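Local coordinates for CELL WALL surface anchor family protein (Streptococcus pneumoniae, PDB 2X9Z) that forms the backbone subunit of the pneumococcal pilus, a surface fibre anchored to the cell wall and linked to adhesion, at residues Lys22-Val30 against Thr254-Gly262; Trp53-Leu61 against Val112-Lys123. The protein carries 1 engineered substitution. All blocks are in the same frame, centred on the assembly; numbering follows the deposited sequence. Where two conformers were deposited one is given.

From the N terminus, the chain first lays down strand 4-9 and then Lys-22-Val-30, which pairs with Thr-254-Gly-262 at the far end of the chain; contact 1 thus closes a loop holding nearly the whole protein. Nested inside it, contact 2 joins Trp-53-Leu-61 to Val-112-Lys-123 and closes a much shorter loop. The two do different work. Contact 1 adds a parallel strand pair to the rim of the mixed sheet, whereas contact 2 packs strand 50-57 of that sheet onto strand 110-120 of the antiparallel sheet facing it, before the chain passes into strand 61-72, beside 110-120. They meet where His-28 and Gln-29 touch Leu-120 and Val-30 lies against Asn-121 and Asp-122.

Contact 1. Residues Lys22-Val30 against Thr254-Gly262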
ATOM      1  N   LYS A  22      10.619  -8.498  12.925  1.00 15.96           N
ATOM      2  CA  LYS A  22       9.847  -8.637  11.693  1.00 16.42           C
ATOM      3  C   LYS A  22      10.707  -8.471  10.438  1.00 16.23           C
ATOM      4  O   LYS A  22      10.304  -8.888   9.352  1.00 17.82           O
ATOM      5  CB  LYS A  22       8.649  -7.682  11.680  1.00 19.04           C
ATOM      6  CG  LYS A  22       8.998  -6.239  11.457  1.00 21.55           C
ATOM      7  CD  LYS A  22       7.784  -5.353  11.647  1.00 21.59           C
ATOM      8  CE  LYS A  22       6.696  -5.664  10.634  1.00 20.72           C
ATOM      9  NZ  LYS A  22       5.530  -4.749  10.840  1.00 17.67           N
ATOM     10  N   ASP A  23      11.895  -7.885  10.582  1.00 17.35           N
ATOM     11  CA  ASP A  23      12.798  -7.757   9.441  1.00 19.42           C
ATOM     12  C   ASP A  23      13.211  -9.102   8.847  1.00 20.51           C
ATOM     13  O   ASP A  23      13.558  -9.198   7.662  1.00 21.42           O
ATOM     14  CB  ASP A  23      14.054  -6.981   9.816  1.00 23.57           C
ATOM     15  CG  ASP A  23      15.011  -6.865   8.656  1.00 30.85           C
ATOM     16  OD1 ASP A  23      14.656  -6.174   7.676  1.00 31.09           O
ATOM     17  OD2 ASP A  23      16.097  -7.483   8.710  1.00 36.76           O
ATOM     18  N   THR A  24      13.190 -10.134   9.681  1.00 17.87           N
ATOM     19  CA  THR A  24      13.615 -11.459   9.273  1.00 18.54           C
ATOM     20  C   THR A  24      12.484 -12.160   8.535  1.00 16.20           C
ATOM     21  O   THR A  24      11.381 -12.310   9.074  1.00 17.04           O
ATOM     22  CB  THR A  24      14.005 -12.291  10.494  1.00 19.93           C
ATOM     23  OG1 THR A  24      15.118 -11.676  11.151  1.00 23.29           O
ATOM     24  CG2 THR A  24      14.378 -13.699  10.075  1.00 21.62           C
ATOM     25  N   PRO A  25      12.731 -12.569   7.281  1.00 16.53           N
ATOM     26  CA  PRO A  25      11.680 -13.302   6.568  1.00 16.84           C
ATOM     27  C   PRO A  25      11.341 -14.610   7.274  1.00 16.73           C
ATOM     28  O   PRO A  25      12.227 -15.298   7.783  1.00 18.23           O
ATOM     29  CB  PRO A  25      12.306 -13.575   5.197  1.00 17.62           C
ATOM     30  CG  PRO A  25      13.349 -12.514   5.038  1.00 19.44           C
ATOM     31  CD  PRO A  25      13.895 -12.292   6.422  1.00 17.58           C
ATOM     32  N   VAL A  26      10.056 -14.932   7.318  1.00 14.46           N
ATOM     33  CA  VAL A  26       9.594 -16.185   7.899  1.00 13.66           C
ATOM     34  C   VAL A  26       9.661 -17.276   6.836  1.00 12.93           C
ATOM     35  O   VAL A  26       9.187 -17.096   5.706  1.00 12.68           O
ATOM     36  CB  VAL A  26       8.155 -16.050   8.444  1.00 14.12           C
ATOM     37  CG1 VAL A  26       7.599 -17.413   8.844  1.00 14.63           C
ATOM     38  CG2 VAL A  26       8.121 -15.076   9.617  1.00 16.87           C
ATOM     39  N   ASN A  27      10.265 -18.399   7.199  1.00 12.61           N
ATOM     40  CA  ASN A  27      10.434 -19.522   6.289  1.00 12.06           C
ATOM     41  C   ASN A  27       9.122 -20.238   5.994  1.00 11.04           C
ATOM     42  O   ASN A  27       8.370 -20.590   6.908  1.00 13.64           O
ATOM     43  CB  ASN A  27      11.436 -20.517   6.869  1.00 14.35           C
ATOM     44  CG  ASN A  27      11.838 -21.585   5.872  1.00 15.33           C
ATOM     45  OD1 ASN A  27      11.831 -21.356   4.664  1.00 16.12           O
ATOM     46  ND2 ASN A  27      12.201 -22.758   6.377  1.00 15.74           N
ATOM     47  N   HIS A  28       8.867 -20.463   4.710  1.00 12.22           N
ATOM     48  CA  HIS A  28       7.684 -21.174   4.258  1.00 11.57           C
ATOM     49  C   HIS A  28       8.024 -22.090   3.094  1.00 13.13           C
ATOM     50  O   HIS A  28       9.125 -22.039   2.548  1.00 15.01           O
ATOM     51  CB  HIS A  28       6.608 -20.179   3.822  1.00 13.15           C
ATOM     52  CG  HIS A  28       5.840 -19.598   4.963  1.00 14.04           C
ATOM     53  ND1 HIS A  28       4.839 -20.292   5.606  1.00 14.46           N
ATOM     54  CD2 HIS A  28       5.929 -18.400   5.584  1.00 15.63           C
ATOM     55  CE1 HIS A  28       4.344 -19.545   6.577  1.00 16.13           C
ATOM     56  NE2 HIS A  28       4.983 -18.390   6.581  1.00 17.00           N
ATOM     57  N   GLN A  29       7.067 -22.922   2.718  1.00 13.54           N
ATOM     58  CA  GLN A  29       7.195 -23.756   1.530  1.00 15.02           C
ATOM     59  C   GLN A  29       6.130 -23.364   0.525  1.00 12.93           C
ATOM     60  O   GLN A  29       5.071 -22.848   0.900  1.00 12.12           O
ATOM     61  CB  GLN A  29       7.042 -25.231   1.889  1.00 18.19           C
ATOM     62  CG  GLN A  29       8.119 -25.724   2.826  1.00 24.60           C
ATOM     63  CD  GLN A  29       7.996 -27.201   3.113  1.00 32.97           C
ATOM     64  OE1 GLN A  29       6.934 -27.683   3.504  1.00 37.47           O
ATOM     65  NE2 GLN A  29       9.082 -27.931   2.918  1.00 35.95           N
ATOM     66  N   VAL A  30       6.417 -23.601  -0.751  1.00 13.09           N
ATOM     67  CA  VAL A  30       5.461 -23.334  -1.810  1.00 13.65           C
ATOM     68  C   VAL A  30       4.182 -24.115  -1.518  1.00 13.39           C
ATOM     69  O   VAL A  30       4.217 -25.316  -1.226  1.00 16.36           O
ATOM     70  CB  VAL A  30       6.053 -23.685  -3.195  1.00 13.83           C
ATOM     71  CG1 VAL A  30       4.981 -23.679  -4.269  1.00 16.05           C
ATOM     72  CG2 VAL A  30       7.181 -22.703  -3.548  1.00 15.38           C
ATOM     73  N   THR A 254       5.532  -0.795   8.421  1.00 17.50           N
ATOM     74  CA  THR A 254       6.629  -1.703   8.111  1.00 17.54           C
ATOM     75  C   THR A 254       6.022  -3.042   7.709  1.00 15.69           C
ATOM     76  O   THR A 254       4.921  -3.391   8.146  1.00 15.96           O
ATOM     77  CB  THR A 254       7.604  -1.874   9.288  1.00 19.83           C
ATOM     78  OG1 THR A 254       6.877  -2.263  10.458  1.00 19.25           O
ATOM     79  CG2 THR A 254       8.350  -0.565   9.554  1.00 20.49           C
ATOM     80  N   GLU A 255       6.742  -3.776   6.870  1.00 15.28           N
ATOM     81  CA  GLU A 255       6.182  -4.896   6.133  1.00 15.48           C
ATOM     82  C   GLU A 255       6.855  -6.210   6.527  1.00 15.15           C
ATOM     83  O   GLU A 255       8.074  -6.276   6.679  1.00 16.88           O
ATOM     84  CB  GLU A 255       6.339  -4.634   4.626  1.00 16.10           C
ATOM     85  CG  GLU A 255       5.781  -3.262   4.189  1.00 16.26           C
ATOM     86  CD  GLU A 255       6.256  -2.797   2.805  1.00 18.18           C
ATOM     87  OE1 GLU A 255       5.708  -1.791   2.295  1.00 18.90           O
ATOM     88  OE2 GLU A 255       7.163  -3.425   2.221  1.00 20.53           O
ATOM     89  N   PRO A 256       6.057  -7.264   6.710  1.00 14.96           N
ATOM     90  CA  PRO A 256       6.607  -8.592   6.988  1.00 14.29           C
ATOM     91  C   PRO A 256       7.114  -9.215   5.699  1.00 14.37           C
ATOM     92  O   PRO A 256       6.767  -8.754   4.613  1.00 15.20           O
ATOM     93  CB  PRO A 256       5.382  -9.360   7.495  1.00 14.53           C
ATOM     94  CG  PRO A 256       4.247  -8.762   6.723  1.00 16.35           C
ATOM     95  CD  PRO A 256       4.592  -7.289   6.550  1.00 14.85           C
ATOM     96  N   LYS A 257       7.940 -10.244   5.818  1.00 13.06           N
ATOM     97  CA  LYS A 257       8.481 -10.932   4.649  1.00 13.66           C
ATOM     98  C   LYS A 257       8.415 -12.438   4.813  1.00 12.28           C
ATOM     99  O   LYS A 257       8.460 -12.957   5.934  1.00 12.63           O
ATOM    100  CB  LYS A 257       9.937 -10.525   4.395  1.00 15.69           C
ATOM    101  CG  LYS A 257      10.122  -9.064   4.022  1.00 19.22           C
ATOM    102  CD  LYS A 257      11.593  -8.732   3.884  1.00 25.51           C
ATOM    103  CE  LYS A 257      11.787  -7.273   3.530  1.00 32.94           C
ATOM    104  NZ  LYS A 257      10.980  -6.399   4.423  1.00 38.20           N
ATOM    105  N   VAL A 258       8.295 -13.141   3.693  0.56 12.42           N
ATOM    106  CA  VAL A 258       8.402 -14.591   3.699  0.56 13.76           C
ATOM    107  C   VAL A 258       9.521 -15.008   2.756  0.56 12.50           C
ATOM    108  O   VAL A 258       9.931 -14.241   1.882  0.56 13.30           O
ATOM    109  CB  VAL A 258       7.089 -15.270   3.274  0.56 18.38           C
ATOM    110  CG1 VAL A 258       5.957 -14.838   4.188  0.56 19.91           C
ATOM    111  CG2 VAL A 258       6.769 -14.948   1.828  0.56 20.92           C
ATOM    112  N   VAL A 259      10.028 -16.218   2.942  1.00 11.19           N
ATOM    113  CA  VAL A 259      11.086 -16.730   2.087  1.00 11.52           C
ATOM    114  C   VAL A 259      10.986 -18.244   2.059  1.00 12.46           C
ATOM    115  O   VAL A 259      10.397 -18.848   2.956  1.00 12.76           O
ATOM    116  CB  VAL A 259      12.475 -16.270   2.586  1.00 13.07           C
ATOM    117  CG1 VAL A 259      12.811 -16.915   3.927  1.00 13.20           C
ATOM    118  CG2 VAL A 259      13.556 -16.553   1.540  1.00 15.22           C
ATOM    119  N   THR A 260      11.532 -18.849   1.011  1.00 12.88           N
ATOM    120  CA  THR A 260      11.641 -20.297   0.936  1.00 12.28           C
ATOM    121  C   THR A 260      13.075 -20.665   0.571  1.00 12.06           C
ATOM    122  O   THR A 260      13.792 -19.856  -0.012  1.00 13.16           O
ATOM    123  CB  THR A 260      10.651 -20.877  -0.090  1.00 14.96           C
ATOM    124  OG1 THR A 260      10.575 -22.297   0.071  1.00 20.13           O
ATOM    125  CG2 THR A 260      11.073 -20.541  -1.508  1.00 17.19           C
ATOM    126  N   TYR A 261      13.493 -21.873   0.939  1.00 14.37           N
ATOM    127  CA  TYR A 261      14.841 -22.348   0.646  1.00 17.44           C
ATOM    128  C   TYR A 261      14.802 -23.670  -0.109  1.00 24.21           C
ATOM    129  O   TYR A 261      13.787 -24.365  -0.107  1.00 26.38           O
ATOM    130  CB  TYR A 261      15.646 -22.517   1.937  1.00 18.68           C
ATOM    131  CG  TYR A 261      15.827 -21.231   2.708  1.00 20.58           C
ATOM    132  CD1 TYR A 261      15.001 -20.923   3.784  1.00 20.05           C
ATOM    133  CD2 TYR A 261      16.815 -20.320   2.357  1.00 23.31           C
ATOM    134  CE1 TYR A 261      15.159 -19.752   4.491  1.00 21.46           C
ATOM    135  CE2 TYR A 261      16.977 -19.142   3.055  1.00 23.60           C
ATOM    136  CZ  TYR A 261      16.149 -18.861   4.120  1.00 23.17           C
ATOM    137  OH  TYR A 261      16.309 -17.685   4.819  1.00 26.60           O
ATOM    138  N   GLY A 262      15.910 -24.010  -0.758  1.00 27.47           N
ATOM    139  CA  GLY A 262      16.031 -25.279  -1.454  1.00 33.68           C
ATOM    140  C   GLY A 262      16.529 -26.387  -0.545  1.00 38.27           C
ATOM    141  O   GLY A 262      16.331 -27.571  -0.825  1.00 41.73           O
TER
HETATM  142  O   HOH W   1       8.787 -10.973   8.657  1.00 14.41           O
HETATM  143  O   HOH W   2      12.082 -23.511   2.941  1.00 14.07           O
HETATM  144  O   HOH W   3       9.176 -24.540  -1.422  1.00 22.18           O
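Val-26 meets the C-terminal segment through both of its backbone polar groups: its N donates to Lys-257 O at 2.9 Å, and its O receives Val-259 N at 3.0 Å. The two bonds straddle Val-258, the pattern of parallel strands. Two residues further along, His-28 N reaches Val-259 O at 2.8 Å, arriving almost head-on to the carbonyl (C=O...N angle 171°). A side chain then takes over from the backbone. With OG1 anti to the backbone N (chi1 -167°), Thr-260 gives its hydroxyl proton to His-28 O, OG1 to O 2.9 Å, while Tyr-261 N turns to a water instead. A second water joins Thr-260 OG1 to Val-30 N.

Strand pairing of this kind places the short strand 26-27 at the rim of the six-stranded mixed sheet of a Cna-B-like pilin domain. Its neighbour 257-259 is the returning C-terminal end of the chain, which runs antiparallel to strand 130-139 on its other side.

Side chains fill in around the pairing. On one face Pro-25 sets CB against CG1 of Val-259 at 3.6 Å and runs abreast of Lys-257 in the same direction. On the other, the side chains of Val-26 and Val-258 both touch Phe-9, and the imidazole of His-28 lies near Val-258, though a second conformer of that valine leaves the detail doubtful; Asp-32 holds the imidazole at ND1. At the Lys-22 end of the pairing, a water accepts from Lys-257 N beside the carbonyls of Lys-22 and Thr-24. Farther out, Lys-22 comes in nearly perpendicular to Thr-254, its chain kinked at chi3 (-63°), and NZ donates to Thr-254 OG1 at 2.9 Å and weakly to Thr-254 O. The same ammonium group forms a salt bridge with Asp-6 and a bond to Lys-7 O, tying the segment to strand 4-9.

Contact 2. Residues Trp53-Leu61 against Val112-Lys123; sequences WSDRMTEGL and VKITYSATLNDK
Trp-53 carries the CD1 methyl of Ile-114 over one face of its indole, a CH-pi contact 3.8 Å from that methyl to the centroid of the five-membered ring. Val-112 approaches the benzo end obliquely, CG1 3.8 Å from CH2, and Thr-40 takes the indole NE1. At the next flat group, the hydroxyl of Tyr-116 faces the carboxylate of Asp-55, whose plane is turned 80° from the ring; OH and OD2 are 2.7 Å apart, at best a weak bond, and Lys-7 is the stronger partner of Asp-55. The selenium of selenomethionine Met-57 lies 3.8 Å from Ala-118 CB, and the CE methyl of Met-57 touches Tyr-116 CE1.

These residues line the core of a beta sandwich: the axes of strands 53-57 and 112-120, in facing sheets, pass 10.6 Å apart at their closest, inclined by 12°. Beyond them the type I turn Thr-58-Leu-61 brings its carbonyls to Asn-121, and Leu-61 joins Leu-120 in an antiparallel non-hydrogen-bonded pair. Asn-121 ND2 donates to Glu-59 O at 2.9 Å, within its own amide plane, and Asn-121 N donates to Gly-60 O at 2.9 Å. Asn-121 OD1 accepts from Lys-123 N, an Asx turn that fixes the amide's rotation.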
ATOM      1  N   TRP A  53      -7.826   1.531   2.983  1.00 10.24           N
ATOM      2  CA  TRP A  53      -6.633   0.694   3.053  1.00  9.32           C
ATOM      3  C   TRP A  53      -6.380   0.085   1.679  1.00 10.03           C
ATOM      4  O   TRP A  53      -7.295  -0.421   1.038  1.00 12.01           O
ATOM      5  CB  TRP A  53      -6.786  -0.436   4.077  1.00 10.54           C
ATOM      6  CG  TRP A  53      -6.889   0.033   5.500  1.00  9.07           C
ATOM      7  CD1 TRP A  53      -5.866   0.122   6.414  1.00 10.56           C
ATOM      8  CD2 TRP A  53      -8.074   0.485   6.174  1.00  9.68           C
ATOM      9  NE1 TRP A  53      -6.349   0.592   7.613  1.00 11.30           N
ATOM     10  CE2 TRP A  53      -7.697   0.824   7.492  1.00 10.56           C
ATOM     11  CE3 TRP A  53      -9.413   0.634   5.794  1.00 11.13           C
ATOM     12  CZ2 TRP A  53      -8.610   1.300   8.432  1.00 12.01           C
ATOM     13  CZ3 TRP A  53     -10.318   1.109   6.729  1.00 11.93           C
ATOM     14  CH2 TRP A  53      -9.910   1.434   8.034  1.00 12.53           C
ATOM     15  N   SER A  54      -5.130   0.110   1.245  1.00  8.79           N
ATOM     16  CA  SER A  54      -4.762  -0.386  -0.068  1.00  9.03           C
ATOM     17  C   SER A  54      -3.564  -1.319   0.132  1.00  8.60           C
ATOM     18  O   SER A  54      -2.590  -0.951   0.786  1.00 10.52           O
ATOM     19  CB  SER A  54      -4.409   0.801  -0.973  1.00  9.75           C
ATOM     20  OG  SER A  54      -4.083   0.400  -2.291  1.00 10.65           O
ATOM     21  N   ASP A  55      -3.636  -2.519  -0.436  1.00  8.98           N
ATOM     22  CA  ASP A  55      -2.637  -3.551  -0.196  1.00  8.81           C
ATOM     23  C   ASP A  55      -2.265  -4.247  -1.510  1.00  8.76           C
ATOM     24  O   ASP A  55      -3.137  -4.691  -2.251  1.00  8.63           O
ATOM     25  CB  ASP A  55      -3.230  -4.551   0.800  1.00 11.35           C
ATOM     26  CG  ASP A  55      -2.213  -5.503   1.384  1.00 13.24           C
ATOM     27  OD1 ASP A  55      -1.073  -5.629   0.883  1.00 14.94           O
ATOM     28  OD2 ASP A  55      -2.596  -6.155   2.379  1.00 16.70           O
ATOM     29  N   ARG A  56      -0.972  -4.340  -1.805  1.00  8.78           N
ATOM     30  CA  ARG A  56      -0.506  -5.110  -2.961  1.00  9.34           C
ATOM     31  C   ARG A  56       0.667  -5.969  -2.544  1.00  8.67           C
ATOM     32  O   ARG A  56       1.366  -5.648  -1.584  1.00 10.74           O
ATOM     33  CB  ARG A  56      -0.093  -4.196  -4.114  1.00  8.95           C
ATOM     34  CG  ARG A  56      -1.225  -3.374  -4.714  1.00 10.54           C
ATOM     35  CD  ARG A  56      -2.231  -4.266  -5.456  1.00 10.72           C
ATOM     36  NE  ARG A  56      -3.259  -3.502  -6.175  1.00 11.65           N
ATOM     37  CZ  ARG A  56      -4.326  -2.944  -5.608  1.00 10.45           C
ATOM     38  NH1 ARG A  56      -4.508  -3.038  -4.300  1.00 11.96           N
ATOM     39  NH2 ARG A  56      -5.203  -2.281  -6.351  1.00 12.97           N
HETATM   40  N   MSE A  57       0.896  -7.062  -3.257  0.99  9.92           N
HETATM   41  CA  MSE A  57       1.983  -7.954  -2.866  1.00 11.51           C
HETATM   42  C   MSE A  57       2.766  -8.478  -4.060  1.00 10.05           C
HETATM   43  O   MSE A  57       2.287  -8.466  -5.200  0.87 10.78           O
HETATM   44  CB  MSE A  57       1.465  -9.079  -1.972  1.00 13.79           C
HETATM   45  CG  MSE A  57       0.399  -9.953  -2.606  1.00 13.29           C
HETATM   46 SE   MSE A  57      -0.786 -10.715  -1.241  0.66 14.11          SE
HETATM   47  CE  MSE A  57      -1.787  -9.078  -0.873  0.91 15.58           C
ATOM     48  N   THR A  58       3.992  -8.912  -3.796  1.00 10.46           N
ATOM     49  CA  THR A  58       4.894  -9.345  -4.863  1.00 10.73           C
ATOM     50  C   THR A  58       4.450 -10.694  -5.434  1.00 10.94           C
ATOM     51  O   THR A  58       3.667 -11.414  -4.812  1.00 11.30           O
ATOM     52  CB  THR A  58       6.354  -9.348  -4.386  1.00 10.89           C
ATOM     53  OG1 THR A  58       6.470 -10.167  -3.221  1.00 11.64           O
ATOM     54  CG2 THR A  58       6.777  -7.922  -4.023  1.00 12.49           C
ATOM     55  N   GLU A  59       4.935 -11.020  -6.627  1.00 11.79           N
ATOM     56  CA  GLU A  59       4.306 -12.065  -7.434  1.00 13.90           C
ATOM     57  C   GLU A  59       4.390 -13.483  -6.858  1.00 12.98           C
ATOM     58  O   GLU A  59       3.595 -14.346  -7.234  1.00 14.58           O
ATOM     59  CB  GLU A  59       4.829 -12.032  -8.870  1.00 18.66           C
ATOM     60  CG  GLU A  59       6.280 -12.414  -9.009  1.00 21.87           C
ATOM     61  CD  GLU A  59       6.702 -12.583 -10.459  1.00 23.54           C
ATOM     62  OE1 GLU A  59       5.887 -12.320 -11.367  1.00 26.98           O
ATOM     63  OE2 GLU A  59       7.852 -12.983 -10.694  1.00 24.02           O
ATOM     64  N   GLY A  60       5.326 -13.717  -5.940  1.00 12.53           N
ATOM     65  CA  GLY A  60       5.462 -15.015  -5.296  1.00 12.95           C
ATOM     66  C   GLY A  60       4.405 -15.265  -4.237  1.00 11.85           C
ATOM     67  O   GLY A  60       4.315 -16.365  -3.692  1.00 13.43           O
ATOM     68  N   LEU A  61       3.625 -14.234  -3.922  1.00 11.01           N
ATOM     69  CA  LEU A  61       2.479 -14.382  -3.026  1.00 11.98           C
ATOM     70  C   LEU A  61       1.188 -14.189  -3.800  1.00 13.68           C
ATOM     71  O   LEU A  61       0.903 -13.092  -4.273  1.00 16.48           O
ATOM     72  CB  LEU A  61       2.543 -13.357  -1.895  1.00 12.25           C
ATOM     73  CG  LEU A  61       3.578 -13.592  -0.804  1.00 13.09           C
ATOM     74  CD1 LEU A  61       3.812 -12.307  -0.032  1.00 13.62           C
ATOM     75  CD2 LEU A  61       3.132 -14.722   0.122  1.00 13.58           C
ATOM     76  N   VAL A 112      -9.249  -0.887  14.087  1.00  9.74           N
ATOM     77  CA  VAL A 112      -9.714  -1.600  12.901  1.00 10.97           C
ATOM     78  C   VAL A 112      -8.741  -2.730  12.616  1.00 11.37           C
ATOM     79  O   VAL A 112      -7.535  -2.512  12.612  1.00 13.44           O
ATOM     80  CB  VAL A 112      -9.787  -0.679  11.659  1.00 11.14           C
ATOM     81  CG1 VAL A 112     -10.375  -1.440  10.473  1.00 11.45           C
ATOM     82  CG2 VAL A 112     -10.618   0.559  11.956  1.00 12.57           C
ATOM     83  N   LYS A 113      -9.259  -3.932  12.393  1.00  9.39           N
ATOM     84  CA  LYS A 113      -8.418  -5.058  12.019  1.00 10.53           C
ATOM     85  C   LYS A 113      -8.922  -5.674  10.719  1.00  9.94           C
ATOM     86  O   LYS A 113     -10.109  -5.982  10.572  1.00 11.41           O
ATOM     87  CB  LYS A 113      -8.409  -6.112  13.131  1.00 12.18           C
ATOM     88  CG  LYS A 113      -7.553  -7.340  12.835  1.00 17.52           C
ATOM     89  CD  LYS A 113      -7.491  -8.236  14.064  1.00 24.76           C
ATOM     90  CE  LYS A 113      -6.837  -9.568  13.780  1.00 33.21           C
ATOM     91  NZ  LYS A 113      -6.875 -10.419  14.997  1.00 37.39           N
ATOM     92  N   ILE A 114      -8.010  -5.832   9.771  1.00  9.59           N
ATOM     93  CA  ILE A 114      -8.314  -6.447   8.490  1.00 10.10           C
ATOM     94  C   ILE A 114      -7.457  -7.700   8.383  1.00  9.80           C
ATOM     95  O   ILE A 114      -6.237  -7.645   8.561  1.00 11.37           O
ATOM     96  CB  ILE A 114      -7.976  -5.509   7.320  1.00 11.23           C
ATOM     97  CG1 ILE A 114      -8.788  -4.218   7.432  1.00 11.38           C
ATOM     98  CG2 ILE A 114      -8.217  -6.209   5.972  1.00 11.04           C
ATOM     99  CD1 ILE A 114      -8.326  -3.132   6.471  1.00 13.48           C
ATOM    100  N   THR A 115      -8.088  -8.838   8.124  1.00 10.02           N
ATOM    101  CA  THR A 115      -7.352 -10.090   7.985  1.00  9.90           C
ATOM    102  C   THR A 115      -7.596 -10.684   6.607  1.00  9.82           C
ATOM    103  O   THR A 115      -8.642 -10.452   5.988  1.00 11.40           O
ATOM    104  CB  THR A 115      -7.740 -11.113   9.072  1.00 11.77           C
ATOM    105  OG1 THR A 115      -9.121 -11.462   8.934  1.00 15.35           O
ATOM    106  CG2 THR A 115      -7.523 -10.543  10.462  1.00 12.89           C
ATOM    107  N   TYR A 116      -6.625 -11.455   6.131  1.00 10.62           N
ATOM    108  CA  TYR A 116      -6.723 -12.127   4.835  1.00  9.37           C
ATOM    109  C   TYR A 116      -5.558 -13.093   4.715  1.00  8.96           C
ATOM    110  O   TYR A 116      -4.672 -13.110   5.564  1.00 10.04           O
ATOM    111  CB  TYR A 116      -6.675 -11.117   3.684  1.00 10.40           C
ATOM    112  CG  TYR A 116      -5.333 -10.441   3.527  1.00 11.29           C
ATOM    113  CD1 TYR A 116      -4.357 -10.977   2.683  1.00 11.44           C
ATOM    114  CD2 TYR A 116      -5.031  -9.280   4.227  1.00 11.95           C
ATOM    115  CE1 TYR A 116      -3.113 -10.369   2.532  1.00 12.24           C
ATOM    116  CE2 TYR A 116      -3.792  -8.657   4.081  1.00 11.51           C
ATOM    117  CZ  TYR A 116      -2.839  -9.212   3.236  1.00 10.72           C
ATOM    118  OH  TYR A 116      -1.619  -8.607   3.091  1.00 12.66           O
ATOM    119  N   SER A 117      -5.555 -13.893   3.663  1.00 10.82           N
ATOM    120  CA  SER A 117      -4.420 -14.775   3.441  1.00 11.04           C
ATOM    121  C   SER A 117      -3.898 -14.679   2.017  1.00 10.27           C
ATOM    122  O   SER A 117      -4.568 -14.136   1.124  1.00 10.61           O
ATOM    123  CB  SER A 117      -4.764 -16.221   3.799  1.00 11.49           C
ATOM    124  OG  SER A 117      -5.774 -16.734   2.951  1.00 11.08           O
ATOM    125  N   ALA A 118      -2.688 -15.196   1.826  1.00 10.47           N
ATOM    126  CA  ALA A 118      -2.077 -15.312   0.511  1.00 10.03           C
ATOM    127  C   ALA A 118      -1.346 -16.638   0.475  1.00 11.43           C
ATOM    128  O   ALA A 118      -1.026 -17.199   1.513  1.00 14.16           O
ATOM    129  CB  ALA A 118      -1.122 -14.169   0.262  1.00 11.63           C
ATOM    130  N   THR A 119      -1.096 -17.145  -0.723  1.00 11.40           N
ATOM    131  CA  THR A 119      -0.452 -18.441  -0.872  1.00 12.20           C
ATOM    132  C   THR A 119       0.920 -18.264  -1.500  1.00 11.28           C
ATOM    133  O   THR A 119       1.053 -17.603  -2.528  1.00 11.89           O
ATOM    134  CB  THR A 119      -1.293 -19.342  -1.785  1.00 13.94           C
ATOM    135  OG1 THR A 119      -2.606 -19.465  -1.237  1.00 14.81           O
ATOM    136  CG2 THR A 119      -0.676 -20.725  -1.907  1.00 16.18           C
ATOM    137  N   LEU A 120       1.944 -18.851  -0.890  1.00 11.37           N
ATOM    138  CA  LEU A 120       3.266 -18.833  -1.502  1.00 10.48           C
ATOM    139  C   LEU A 120       3.239 -19.731  -2.737  1.00 10.83           C
ATOM    140  O   LEU A 120       2.856 -20.895  -2.652  1.00 12.52           O
ATOM    141  CB  LEU A 120       4.346 -19.291  -0.514  1.00 12.95           C
ATOM    142  CG  LEU A 120       5.799 -19.097  -0.956  1.00 16.07           C
ATOM    143  CD1 LEU A 120       6.126 -17.619  -1.085  1.00 17.07           C
ATOM    144  CD2 LEU A 120       6.757 -19.774   0.012  1.00 18.98           C
ATOM    145  N   ASN A 121       3.615 -19.189  -3.888  1.00 12.28           N
ATOM    146  CA  ASN A 121       3.493 -19.936  -5.138  1.00 13.63           C
ATOM    147  C   ASN A 121       4.836 -20.234  -5.802  1.00 16.07           C
ATOM    148  O   ASN A 121       5.884 -19.812  -5.318  1.00 17.00           O
ATOM    149  CB  ASN A 121       2.543 -19.217  -6.103  1.00 13.93           C
ATOM    150  CG  ASN A 121       3.072 -17.866  -6.537  1.00 14.81           C
ATOM    151  OD1 ASN A 121       4.210 -17.759  -6.981  1.00 16.98           O
ATOM    152  ND2 ASN A 121       2.255 -16.820  -6.394  1.00 16.91           N
ATOM    153  N   ASP A 122       4.798 -20.963  -6.913  1.00 19.95           N
ATOM    154  CA  ASP A 122       6.027 -21.447  -7.547  1.00 22.73           C
ATOM    155  C   ASP A 122       6.806 -20.383  -8.324  1.00 21.90           C
ATOM    156  O   ASP A 122       7.801 -20.692  -8.983  1.00 23.59           O
ATOM    157  CB  ASP A 122       5.766 -22.688  -8.417  1.00 28.03           C
ATOM    158  CG  ASP A 122       4.776 -22.431  -9.540  1.00 30.74           C
ATOM    159  OD1 ASP A 122       4.445 -21.255  -9.799  1.00 32.04           O
ATOM    160  OD2 ASP A 122       4.333 -23.419 -10.174  1.00 32.97           O
ATOM    161  N   LYS A 123       6.362 -19.133  -8.241  1.00 19.16           N
ATOM    162  CA  LYS A 123       7.128 -18.030  -8.812  1.00 18.40           C
ATOM    163  C   LYS A 123       8.180 -17.557  -7.820  1.00 18.21           C
ATOM    164  O   LYS A 123       9.102 -16.830  -8.186  1.00 19.16           O
ATOM    165  CB  LYS A 123       6.228 -16.856  -9.200  1.00 18.50           C
ATOM    166  CG  LYS A 123       5.145 -17.188 -10.199  1.00 23.46           C
ATOM    167  CD  LYS A 123       4.408 -15.932 -10.612  1.00 27.90           C
ATOM    168  CE  LYS A 123       3.162 -16.253 -11.413  1.00 32.91           C
ATOM    169  NZ  LYS A 123       2.473 -15.009 -11.857  1.00 36.65           N
TER
HETATM  170  O   HOH W   4       1.629 -14.215  -9.159  1.00 27.81           O